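Protein Ta0487 (Thermoplasma acidophilum, PDB 3KBQ) is of unknown function but belongs to the CinA family, and the piece in this structure is its probable molybdopterin-binding domain. Local coordinates at residues 33-38 with 163-168. Sequence-based numbering, arbitrary orientation.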
loop_
_atom_site.group_PDB
_atom_site.type_symbol
_atom_site.label_atom_id
_atom_site.label_comp_id
_atom_site.label_asym_id
_atom_site.label_seq_id
_atom_site.Cartn_x
_atom_site.Cartn_y
_atom_site.Cartn_z
ATOM N N THR B 33 -9.778 2.799 12.239
ATOM C CA THR B 33 -10.758 3.899 12.108
ATOM C C THR B 33 -11.843 3.823 13.172
ATOM O O THR B 33 -12.197 4.852 13.816
ATOM C CB THR B 33 -11.419 3.930 10.697
ATOM O OG1 THR B 33 -10.405 4.076 9.721
ATOM C CG2 THR B 33 -12.417 5.157 10.527
ATOM N N TYR B 34 -12.381 2.626 13.345
ATOM C CA TYR B 34 -13.405 2.373 14.327
ATOM C C TYR B 34 -12.911 2.756 15.721
ATOM O O TYR B 34 -13.701 3.269 16.517
ATOM C CB TYR B 34 -13.813 0.897 14.344
ATOM C CG TYR B 34 -15.003 0.565 15.247
ATOM C CD1 TYR B 34 -16.331 0.763 14.818
ATOM C CD2 TYR B 34 -14.796 0.041 16.528
ATOM C CE1 TYR B 34 -17.430 0.441 15.663
ATOM C CE2 TYR B 34 -15.891 -0.243 17.401
ATOM C CZ TYR B 34 -17.183 -0.064 16.950
ATOM O OH TYR B 34 -18.218 -0.404 17.793
ATOM N N HIS B 35 -11.616 2.556 16.010
ATOM C CA HIS B 35 -11.114 2.918 17.357
ATOM C C HIS B 35 -10.540 4.318 17.436
ATOM O O HIS B 35 -9.848 4.645 18.377
ATOM C CB HIS B 35 -10.124 1.887 17.869
ATOM C CG HIS B 35 -10.765 0.587 18.192
ATOM N ND1 HIS B 35 -10.816 -0.458 17.291
ATOM C CD2 HIS B 35 -11.388 0.156 19.311
ATOM C CE1 HIS B 35 -11.437 -1.481 17.851
ATOM N NE2 HIS B 35 -11.807 -1.131 19.068
ATOM N N GLY B 36 -10.849 5.150 16.449
ATOM C CA GLY B 36 -10.544 6.574 16.561
ATOM C C GLY B 36 -9.176 6.971 15.993
ATOM O O GLY B 36 -8.792 8.141 16.080
ATOM N N TYR B 37 -8.468 6.038 15.341
ATOM C CA TYR B 37 -7.220 6.423 14.668
ATOM C C TYR B 37 -7.416 7.046 13.320
ATOM O O TYR B 37 -8.380 6.728 12.597
ATOM C CB TYR B 37 -6.302 5.218 14.475
ATOM C CG TYR B 37 -5.740 4.712 15.743
ATOM C CD1 TYR B 37 -4.483 5.135 16.159
ATOM C CD2 TYR B 37 -6.454 3.803 16.546
ATOM C CE1 TYR B 37 -3.962 4.690 17.295
ATOM C CE2 TYR B 37 -5.925 3.354 17.722
ATOM C CZ TYR B 37 -4.673 3.809 18.081
ATOM O OH TYR B 37 -4.082 3.394 19.226
ATOM N N GLN B 38 -6.495 7.906 12.940
ATOM C CA GLN B 38 -6.380 8.315 11.556
ATOM C C GLN B 38 -5.417 7.390 10.789
ATOM O O GLN B 38 -4.207 7.314 11.092
ATOM C CB GLN B 38 -5.944 9.798 11.419
ATOM C CG GLN B 38 -5.639 10.132 9.921
ATOM C CD GLN B 38 -5.358 11.587 9.662
ATOM O OE1 GLN B 38 -4.272 12.102 10.004
ATOM N NE2 GLN B 38 -6.309 12.265 9.006
ATOM N N ALA B 163 -8.098 -9.841 19.699
ATOM C CA ALA B 163 -7.466 -10.149 20.986
ATOM C C ALA B 163 -6.524 -9.038 21.526
ATOM O O ALA B 163 -6.247 -8.988 22.729
ATOM C CB ALA B 163 -6.720 -11.466 20.894
ATOM N N MET B 164 -6.021 -8.189 20.623
ATOM C CA MET B 164 -5.110 -7.076 20.947
ATOM C C MET B 164 -5.842 -5.751 21.193
ATOM O O MET B 164 -5.193 -4.721 21.373
ATOM C CB MET B 164 -4.123 -6.839 19.783
ATOM C CG MET B 164 -2.997 -7.867 19.659
ATOM S SD MET B 164 -2.250 -8.153 21.299
ATOM C CE MET B 164 -1.588 -6.517 21.595
ATOM N N GLU B 165 -7.176 -5.765 21.188
ATOM C CA GLU B 165 -7.939 -4.512 21.134
ATOM C C GLU B 165 -7.699 -3.627 22.355
ATOM O O GLU B 165 -7.753 -2.394 22.263
ATOM C CB GLU B 165 -9.423 -4.786 20.963
ATOM C CG GLU B 165 -10.282 -3.556 20.836
ATOM C CD GLU B 165 -11.731 -3.916 20.563
ATOM O OE1 GLU B 165 -11.984 -5.043 20.080
ATOM O OE2 GLU B 165 -12.625 -3.077 20.830
ATOM N N LYS B 166 -7.427 -4.258 23.489
ATOM C CA LYS B 166 -7.108 -3.518 24.710
ATOM C C LYS B 166 -5.745 -2.822 24.660
ATOM O O LYS B 166 -5.558 -1.813 25.325
ATOM C CB LYS B 166 -7.270 -4.404 25.933
ATOM C CG LYS B 166 -8.737 -4.668 26.217
ATOM C CD LYS B 166 -8.962 -6.022 26.876
ATOM C CE LYS B 166 -10.451 -6.297 27.057
ATOM N NZ LYS B 166 -10.690 -7.202 28.221
ATOM N N ASP B 167 -4.820 -3.331 23.841
ATOM C CA ASP B 167 -3.557 -2.626 23.560
ATOM C C ASP B 167 -3.707 -1.427 22.633
ATOM O O ASP B 167 -2.809 -0.575 22.541
ATOM C CB ASP B 167 -2.530 -3.574 22.941
ATOM C CG ASP B 167 -1.569 -4.139 23.972
ATOM O OD1 ASP B 167 -0.568 -3.446 24.311
ATOM O OD2 ASP B 167 -1.814 -5.282 24.434
ATOM N N ILE B 168 -4.842 -1.375 21.941
ATOM C CA ILE B 168 -5.060 -0.433 20.862
ATOM C C ILE B 168 -5.888 0.785 21.313
ATOM O O ILE B 168 -5.834 1.851 20.695
ATOM C CB ILE B 168 -5.665 -1.205 19.653
ATOM C CG1 ILE B 168 -4.576 -2.090 19.025
ATOM C CG2 ILE B 168 -6.336 -0.292 18.632
ATOM C CD1 ILE B 168 -3.147 -1.505 19.118
#
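His35 NE2 gives its hydrogen to Glu165 OE2 at 2.7 Å, a His-carboxylate bond that joins the Schellman motif ending helix 23-34 to the short, weakly bonded helix 165-168 near the end of the modelled chain. The bond shows how two flat groups can be hydrogen-bonded without being coplanar. Seen from the histidine, the oxygen sits at the ring edge, close to the ring plane, and the N-H points at it fairly straight, at 158°. Seen from the glutamate, the same donor comes from well above the carboxylate plane. The two planes are turned 67° apart. Glu165 gets there with CG anti to its backbone nitrogen (chi1 -177°) and an extended chain, which carries the carboxylate out to the imidazole. The other ring nitrogen, ND1, bonds to the carbonyl oxygen of Phe31, four residues back in the last turn of helix 23-34, so both ring nitrogens have partners, which probably restrains the ring's rotation. With an alanine in place of Glu165, His35 NE2 would probably lose its acceptor here, and the imidazole would be held less firmly at that edge.

The Schellman turn brings in a second link. Gly36, at positive phi, is its C-prime residue, with its N bonded to Thr33 O, and the chain then extends through Tyr37 into strand 38-45 at the margin of the mixed sheet. Tyr37 OH donates to the backbone oxygen of Ile168 at 2.8 Å, tilted modestly from the carbonyl plane. Both Tyr37 and Ile168 also rest on Leu65 of strand 65-69, so the side chains of both residues pack on the same leucine of the sheet. Beside the hydroxyl bond, the buried Ile168 lays its CG2 methyl against Tyr37 CE2 at 3.8 Å.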